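Local coordinates for protein GTP pyrophosphokinase YjbM (Bacillus subtilis, PDB 5DEC) that synthesises the alarmone (p)ppGpp as a homotetramer, transferring pyrophosphate from ATP to GDP or GTP, at residues R15-V18 / P19-Q22; I93-V96 / K97-F101; I172-K175 / V176-R179. One frame throughout, in Å; residues are numbered along the deposited sequence.

The three contacts follow one another along the chain: contact 1 lies within helix 11-38 and contact 2 within helix 90-102, while contact 3 spans the last loop residues and the first turn of helix 174-202. None touches another. The centres of contacts 1 and 2 are about 26 Å apart, those of contacts 2 and 3 about 35 Å, and those of contacts 1 and 3 about 38 Å. Contacts 1 and 2 both pack on strands of the mixed five-stranded sheet, whereas contact 3 leans on helix 152-167, on the other side of the chain's centre from contact 2. Each also reaches a neighbouring subunit, so all three helices take part in the tetramer.

Contact 1 of 3, residues R15-V18 / P19-Q22; sequences RFLV and PYRQ
Tyr20 CE2 sits over one face of the Phe16 ring, offset toward the rim, 3.8 Å from Phe16 CZ. With centroids 5.3 Å apart and planes at 47°, the pair is oblique, neither a stack nor an edge-to-face contact. A chi1 of 171° places Phe16 CG beside its own carbonyl carbon, and although the CB points away, the ring end returns to Tyr20. At the edge of the Tyr20 ring, in its plane, lies the carbonyl oxygen of Phe16, 3.4 Å from Tyr20 CD2. The third flat group is the Arg21 guanidinium, which has Leu17 CB over one face; its NH2 also lies 3.6 Å from Leu17 CD1. From CG to NE the Arg21 chain is extended, which carries the charge back over Leu17 to a salt bridge with Glu14. With an alanine here, Glu14 would probably lose its ion-pair partner, and Leu17 CB the flat group that lies against it. Val18 CB and Pro19 CD press together at 3.4 Å, tighter than usual. Having no N-H, Pro19 cannot bond to the turn before, and the helix kinks here. Regular bonding is in place by Arg21 N to Leu17 O (2.9 Å, 165°) and Gln22 N to Val18 O (3.0 Å). Outside, Leu17 and Tyr20 both touch Ile80, and Val18 packs on Leu37 of the second subunit. The chemistry implies a divided helix surface: Phe16, Leu17 and Tyr20 face their own subunit and Val18 the neighbouring one, while one guanidinium does two jobs, its face lying on Leu17 as NH2 pairs with Glu14.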
loop_
_atom_site.group_PDB
_atom_site.type_symbol
_atom_site.label_atom_id
_atom_site.label_comp_id
_atom_site.label_asym_id
_atom_site.label_seq_id
_atom_site.Cartn_x
_atom_site.Cartn_y
_atom_site.Cartn_z
ATOM N N ARG B 15 8.112 -19.819 -8.512
ATOM C CA ARG B 15 8.699 -19.205 -9.690
ATOM C C ARG B 15 7.678 -19.197 -10.839
ATOM O O ARG B 15 7.640 -18.254 -11.626
ATOM C CB ARG B 15 10.007 -19.929 -10.072
ATOM C CG ARG B 15 10.208 -20.258 -11.543
ATOM C CD ARG B 15 11.360 -21.263 -11.731
ATOM N NE ARG B 15 12.578 -20.838 -11.035
ATOM C CZ ARG B 15 13.274 -21.597 -10.191
ATOM N NH1 ARG B 15 12.896 -22.846 -9.940
ATOM N NH2 ARG B 15 14.360 -21.108 -9.604
ATOM N N PHE B 16 6.840 -20.230 -10.909
ATOM C CA PHE B 16 5.764 -20.316 -11.907
ATOM C C PHE B 16 4.692 -19.240 -11.694
ATOM O O PHE B 16 4.076 -18.763 -12.642
ATOM C CB PHE B 16 5.111 -21.701 -11.848
ATOM C CG PHE B 16 3.848 -21.837 -12.670
ATOM C CD1 PHE B 16 3.907 -21.956 -14.049
ATOM C CD2 PHE B 16 2.606 -21.887 -12.054
ATOM C CE1 PHE B 16 2.751 -22.086 -14.798
ATOM C CE2 PHE B 16 1.448 -22.022 -12.799
ATOM C CZ PHE B 16 1.523 -22.123 -14.172
ATOM N N LEU B 17 4.458 -18.880 -10.443
ATOM C CA LEU B 17 3.366 -17.978 -10.106
ATOM C C LEU B 17 3.762 -16.505 -10.138
ATOM O O LEU B 17 2.894 -15.626 -10.118
ATOM C CB LEU B 17 2.825 -18.331 -8.724
ATOM C CG LEU B 17 2.162 -19.706 -8.614
ATOM C CD1 LEU B 17 1.703 -19.931 -7.192
ATOM C CD2 LEU B 17 0.973 -19.825 -9.567
ATOM N N VAL B 18 5.066 -16.240 -10.181
ATOM C CA VAL B 18 5.569 -14.864 -10.180
ATOM C C VAL B 18 4.907 -13.986 -11.261
ATOM O O VAL B 18 4.413 -12.900 -10.944
ATOM C CB VAL B 18 7.105 -14.817 -10.354
ATOM C CG1 VAL B 18 7.539 -13.433 -10.753
ATOM C CG2 VAL B 18 7.811 -15.236 -9.068
ATOM N N PRO B 19 4.858 -14.454 -12.523
ATOM C CA PRO B 19 4.200 -13.595 -13.521
ATOM C C PRO B 19 2.716 -13.367 -13.236
ATOM O O PRO B 19 2.196 -12.296 -13.555
ATOM C CB PRO B 19 4.346 -14.378 -14.829
ATOM C CG PRO B 19 5.400 -15.392 -14.569
ATOM C CD PRO B 19 5.346 -15.707 -13.124
ATOM N N TYR B 20 2.044 -14.373 -12.684
ATOM C CA TYR B 20 0.622 -14.245 -12.377
ATOM C C TYR B 20 0.412 -13.189 -11.312
ATOM O O TYR B 20 -0.508 -12.369 -11.410
ATOM C CB TYR B 20 0.039 -15.583 -11.915
ATOM C CG TYR B 20 -0.048 -16.577 -13.037
ATOM C CD1 TYR B 20 -1.157 -16.605 -13.881
ATOM C CD2 TYR B 20 0.995 -17.469 -13.288
ATOM C CE1 TYR B 20 -1.241 -17.513 -14.921
ATOM C CE2 TYR B 20 0.917 -18.376 -14.321
ATOM C CZ TYR B 20 -0.197 -18.394 -15.136
ATOM O OH TYR B 20 -0.266 -19.294 -16.170
ATOM N N ARG B 21 1.250 -13.211 -10.278
ATOM C CA ARG B 21 1.166 -12.195 -9.230
ATOM C C ARG B 21 1.417 -10.787 -9.745
ATOM O O ARG B 21 0.752 -9.832 -9.324
ATOM C CB ARG B 21 2.146 -12.499 -8.092
ATOM C CG ARG B 21 1.759 -13.705 -7.293
ATOM C CD ARG B 21 2.610 -13.861 -6.046
ATOM N NE ARG B 21 2.305 -15.143 -5.433
ATOM C CZ ARG B 21 3.100 -16.203 -5.473
ATOM N NH1 ARG B 21 4.278 -16.139 -6.085
ATOM N NH2 ARG B 21 2.716 -17.331 -4.888
ATOM N N GLN B 22 2.398 -10.647 -10.629
ATOM C CA GLN B 22 2.724 -9.334 -11.175
ATOM C C GLN B 22 1.582 -8.845 -12.096
ATOM O O GLN B 22 1.210 -7.677 -12.072
ATOM C CB GLN B 22 4.070 -9.384 -11.918
ATOM C CG GLN B 22 4.527 -8.034 -12.523
ATOM C CD GLN B 22 4.780 -6.947 -11.493
ATOM O OE1 GLN B 22 5.065 -7.228 -10.329
ATOM N NE2 GLN B 22 4.689 -5.693 -11.921
#

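Contact 2 of 3, residues I93-V96 / K97-F101; sequences IQIV and KEMLF
Val96 meets Met99 and Leu100 in the apolar centre of this helical turn. Its two methyls divide the work: CG2 lies 3.8 Å from Met99 CE, and CG1 4.1 Å from Leu100 CD1, the valine and leucine side chains running side by side in the same direction. Met99 is bent at its last torsion, which folds CE back onto Val96 and brings it within 4.2 Å of Ile95 CG2. Beneath them the backbone repeats the i to i+4 pattern, as in Leu100 N to Val96 O at 2.9 Å.

Toward the polar edge, Gln94 serves two charged neighbours of opposite sign. Its OE1 accepts from Lys97 NZ at 3.1 Å, the donor tilted 21° from the carbonyl plane. On the other branch NE2 donates to Glu98 OE2 at 2.9 Å and 172°; the acceptor lies in the amide plane, yet the bond reaches OE2 from above the carboxylate, the two planes being 83° apart. Gripped at both ends, the amide has its rotation fixed, and its oxygen faces the cation while its nitrogen faces the anion.

Beyond the turn, Met99 touches Val137 of the second subunit. Val96 packs on Ile85 and Ile149 and Leu100 on Leu128, which sets the turn against the mixed sheet of the RelA/SpoT synthetase domain and keeps Gln94, Lys97 and Glu98 on a polar edge, as in an amphipathic helix laid on a sheet.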
loop_
_atom_site.group_PDB
_atom_site.type_symbol
_atom_site.label_atom_id
_atom_site.label_comp_id
_atom_site.label_asym_id
_atom_site.label_seq_id
_atom_site.Cartn_x
_atom_site.Cartn_y
_atom_site.Cartn_z
ATOM N N ILE B 93 -22.528 -2.673 -13.942
ATOM C CA ILE B 93 -21.798 -3.822 -14.466
ATOM C C ILE B 93 -21.613 -3.724 -15.986
ATOM O O ILE B 93 -20.519 -3.926 -16.491
ATOM C CB ILE B 93 -22.495 -5.127 -14.081
ATOM C CG1 ILE B 93 -22.399 -5.294 -12.566
ATOM C CG2 ILE B 93 -21.840 -6.327 -14.758
ATOM C CD1 ILE B 93 -23.175 -6.448 -12.037
ATOM N N GLN B 94 -22.668 -3.348 -16.699
ATOM C CA GLN B 94 -22.587 -3.189 -18.143
ATOM C C GLN B 94 -21.602 -2.074 -18.494
ATOM O O GLN B 94 -20.877 -2.178 -19.477
ATOM C CB GLN B 94 -23.977 -2.900 -18.732
ATOM C CG GLN B 94 -24.001 -2.781 -20.254
ATOM C CD GLN B 94 -23.555 -4.051 -20.958
ATOM O OE1 GLN B 94 -23.757 -5.162 -20.461
ATOM N NE2 GLN B 94 -22.932 -3.891 -22.123
ATOM N N ILE B 95 -21.575 -1.021 -17.682
ATOM C CA ILE B 95 -20.657 0.086 -17.900
ATOM C C ILE B 95 -19.205 -0.367 -17.757
ATOM O O ILE B 95 -18.380 -0.085 -18.623
ATOM C CB ILE B 95 -20.950 1.246 -16.916
ATOM C CG1 ILE B 95 -22.302 1.890 -17.262
ATOM C CG2 ILE B 95 -19.845 2.287 -16.965
ATOM C CD1 ILE B 95 -22.748 2.947 -16.288
ATOM N N VAL B 96 -18.909 -1.133 -16.709
ATOM C CA VAL B 96 -17.550 -1.617 -16.491
ATOM C C VAL B 96 -17.151 -2.581 -17.606
ATOM O O VAL B 96 -16.029 -2.507 -18.144
ATOM C CB VAL B 96 -17.393 -2.309 -15.106
ATOM C CG1 VAL B 96 -16.019 -2.946 -14.975
ATOM C CG2 VAL B 96 -17.631 -1.310 -13.978
ATOM N N LYS B 97 -18.069 -3.466 -17.964
ATOM C CA LYS B 97 -17.852 -4.393 -19.071
ATOM C C LYS B 97 -17.407 -3.659 -20.329
ATOM O O LYS B 97 -16.449 -4.056 -20.996
ATOM C CB LYS B 97 -19.131 -5.164 -19.389
ATOM C CG LYS B 97 -19.418 -6.366 -18.523
ATOM C CD LYS B 97 -20.778 -6.970 -18.891
ATOM C CE LYS B 97 -20.896 -7.211 -20.387
ATOM N NZ LYS B 97 -22.216 -7.809 -20.750
ATOM N N GLU B 98 -18.132 -2.601 -20.667
ATOM C CA GLU B 98 -17.821 -1.847 -21.871
ATOM C C GLU B 98 -16.493 -1.136 -21.766
ATOM O O GLU B 98 -15.757 -1.053 -22.755
ATOM C CB GLU B 98 -18.959 -0.875 -22.184
ATOM C CG GLU B 98 -20.151 -1.634 -22.715
ATOM C CD GLU B 98 -21.407 -0.792 -22.859
ATOM O OE1 GLU B 98 -21.393 0.392 -22.453
ATOM O OE2 GLU B 98 -22.401 -1.322 -23.405
ATOM N N MET B 99 -16.166 -0.627 -20.581
ATOM C CA MET B 99 -14.843 -0.066 -20.385
ATOM C C MET B 99 -13.765 -1.114 -20.635
ATOM O O MET B 99 -12.764 -0.826 -21.304
ATOM C CB MET B 99 -14.684 0.502 -18.956
ATOM C CG MET B 99 -15.458 1.788 -18.754
ATOM S SD MET B 99 -15.174 2.529 -17.136
ATOM C CE MET B 99 -15.860 1.309 -16.039
ATOM N N LEU B 100 -13.957 -2.324 -20.110
ATOM C CA LEU B 100 -12.918 -3.354 -20.228
ATOM C C LEU B 100 -12.749 -3.788 -21.685
ATOM O O LEU B 100 -11.636 -4.023 -22.149
ATOM C CB LEU B 100 -13.240 -4.571 -19.354
ATOM C CG LEU B 100 -13.255 -4.293 -17.834
ATOM C CD1 LEU B 100 -13.596 -5.535 -17.057
ATOM C CD2 LEU B 100 -11.908 -3.800 -17.379
ATOM N N PHE B 101 -13.861 -3.890 -22.402
ATOM C CA PHE B 101 -13.802 -4.283 -23.806
ATOM C C PHE B 101 -13.057 -3.256 -24.667
ATOM O O PHE B 101 -12.465 -3.609 -25.688
ATOM C CB PHE B 101 -15.219 -4.512 -24.330
ATOM C CG PHE B 101 -15.734 -5.905 -24.071
ATOM C CD1 PHE B 101 -15.296 -6.970 -24.842
ATOM C CD2 PHE B 101 -16.646 -6.152 -23.071
ATOM C CE1 PHE B 101 -15.761 -8.256 -24.615
ATOM C CE2 PHE B 101 -17.121 -7.435 -22.836
ATOM C CZ PHE B 101 -16.675 -8.487 -23.608
#

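Contact 3 of 3, residues I172-K175 / V176-R179; sequences IPEK and VKLR
Ile172 and Val176 meet where the loop enters helix 174-202, with Pro173 at the N-cap position, so the contact is a helix start. The apolar part is small: Ile172 CG2 and Val176 CG1 touch at 3.7 Å, their side chains crossing at about a right angle. Both methyls stand anti to their own backbone nitrogens, and both residues also pack on Leu164 of helix 152-167.

Backbone hydrogen bonds open the helix. Pro173 O takes Lys177 N at 2.9 Å and 165°, and a weak second bond from Val176 N, at only 126°, converges on the same oxygen. The next turn follows with Leu178 N to Glu174 O, 2.9 Å long.

Between subunits, Arg179 directs its NH1 to a salt bridge with Glu200 of the third subunit, on which Lys175 and Val176 also pack.

Charge and water form the last group. Glu174 OE1 and Lys177 NZ are 4.1 Å apart, beyond a salt bridge, and a water bridges the two charged groups by donating to Glu174 OE1 and accepting from Lys177 NZ. That water also donates to Ile172 O, tying the residue before the proline to the charged pair. A bend at chi3 (-57°) takes Lys177 back along the helix start, setting CE beside Ile172 O. A second water accepts from Ile172 N at 2.6 Å and, weakly, from Lys177 NZ at 3.3 Å.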
loop_
_atom_site.group_PDB
_atom_site.type_symbol
_atom_site.label_atom_id
_atom_site.label_comp_id
_atom_site.label_asym_id
_atom_site.label_seq_id
_atom_site.Cartn_x
_atom_site.Cartn_y
_atom_site.Cartn_z
ATOM N N ILE B 172 -23.232 -29.081 1.461
ATOM C CA ILE B 172 -23.961 -28.249 2.393
ATOM C C ILE B 172 -25.274 -28.948 2.725
ATOM O O ILE B 172 -26.008 -29.315 1.814
ATOM C CB ILE B 172 -24.215 -26.831 1.784
ATOM C CG1 ILE B 172 -22.881 -26.145 1.465
ATOM C CG2 ILE B 172 -24.985 -25.957 2.745
ATOM C CD1 ILE B 172 -23.051 -24.826 0.672
ATOM N N PRO B 173 -25.596 -29.083 4.028
ATOM C CA PRO B 173 -26.816 -29.770 4.446
ATOM C C PRO B 173 -28.024 -29.036 3.911
ATOM O O PRO B 173 -27.976 -27.826 3.723
ATOM C CB PRO B 173 -26.758 -29.719 5.979
ATOM C CG PRO B 173 -25.342 -29.480 6.307
ATOM C CD PRO B 173 -24.798 -28.631 5.178
ATOM N N GLU B 174 -29.105 -29.761 3.683
ATOM C CA GLU B 174 -30.214 -29.185 2.950
ATOM C C GLU B 174 -30.842 -28.017 3.703
ATOM O O GLU B 174 -31.263 -27.062 3.072
ATOM C CB GLU B 174 -31.275 -30.262 2.655
ATOM C CG GLU B 174 -32.030 -30.003 1.353
ATOM C CD GLU B 174 -31.131 -30.183 0.124
ATOM O OE1 GLU B 174 -30.139 -30.947 0.198
ATOM O OE2 GLU B 174 -31.398 -29.533 -0.910
ATOM N N LYS B 175 -30.836 -28.052 5.039
ATOM C CA LYS B 175 -31.449 -26.973 5.811
ATOM C C LYS B 175 -30.675 -25.672 5.604
ATOM O O LYS B 175 -31.252 -24.577 5.490
ATOM C CB LYS B 175 -31.434 -27.296 7.312
ATOM C CG LYS B 175 -32.666 -27.966 7.908
ATOM C CD LYS B 175 -32.563 -27.900 9.435
ATOM C CE LYS B 175 -33.182 -29.096 10.125
ATOM N NZ LYS B 175 -34.651 -29.179 9.919
ATOM N N VAL B 176 -29.365 -25.804 5.463
ATOM C CA VAL B 176 -28.540 -24.617 5.267
ATOM C C VAL B 176 -28.612 -24.182 3.820
ATOM O O VAL B 176 -28.655 -22.985 3.526
ATOM C CB VAL B 176 -27.058 -24.873 5.677
ATOM C CG1 VAL B 176 -26.197 -23.667 5.319
ATOM C CG2 VAL B 176 -26.955 -25.136 7.174
ATOM N N LYS B 177 -28.624 -25.146 2.909
ATOM C CA LYS B 177 -28.722 -24.841 1.491
ATOM C C LYS B 177 -30.027 -24.153 1.097
ATOM O O LYS B 177 -30.023 -23.280 0.237
ATOM C CB LYS B 177 -28.569 -26.121 0.669
ATOM C CG LYS B 177 -28.413 -25.848 -0.817
ATOM C CD LYS B 177 -28.212 -27.121 -1.631
ATOM C CE LYS B 177 -27.007 -27.898 -1.132
ATOM N NZ LYS B 177 -26.952 -29.270 -1.711
ATOM N N LEU B 178 -31.143 -24.554 1.712
ATOM C CA LEU B 178 -32.422 -23.885 1.471
ATOM C C LEU B 178 -32.336 -22.406 1.865
ATOM O O LEU B 178 -32.763 -21.522 1.117
ATOM C CB LEU B 178 -33.550 -24.590 2.238
ATOM C CG LEU B 178 -33.915 -25.985 1.717
ATOM C CD1 LEU B 178 -35.085 -26.617 2.495
ATOM C CD2 LEU B 178 -34.203 -25.946 0.214
ATOM N N ARG B 179 -31.762 -22.138 3.030
ATOM C CA ARG B 179 -31.597 -20.756 3.513
ATOM C C ARG B 179 -30.625 -19.922 2.682
ATOM O O ARG B 179 -30.832 -18.714 2.476
ATOM C CB ARG B 179 -31.160 -20.818 4.961
ATOM C CG ARG B 179 -32.350 -21.314 5.824
ATOM C CD ARG B 179 -31.989 -21.483 7.296
ATOM N NE ARG B 179 -33.171 -21.415 8.153
ATOM C CZ ARG B 179 -33.914 -22.449 8.512
ATOM N NH1 ARG B 179 -33.656 -23.660 8.031
ATOM N NH2 ARG B 179 -34.962 -22.257 9.309
HETATM O O HOH W 1 -27.462 -30.979 0.511
HETATM O O HOH W 2 -23.728 -28.737 -1.022
#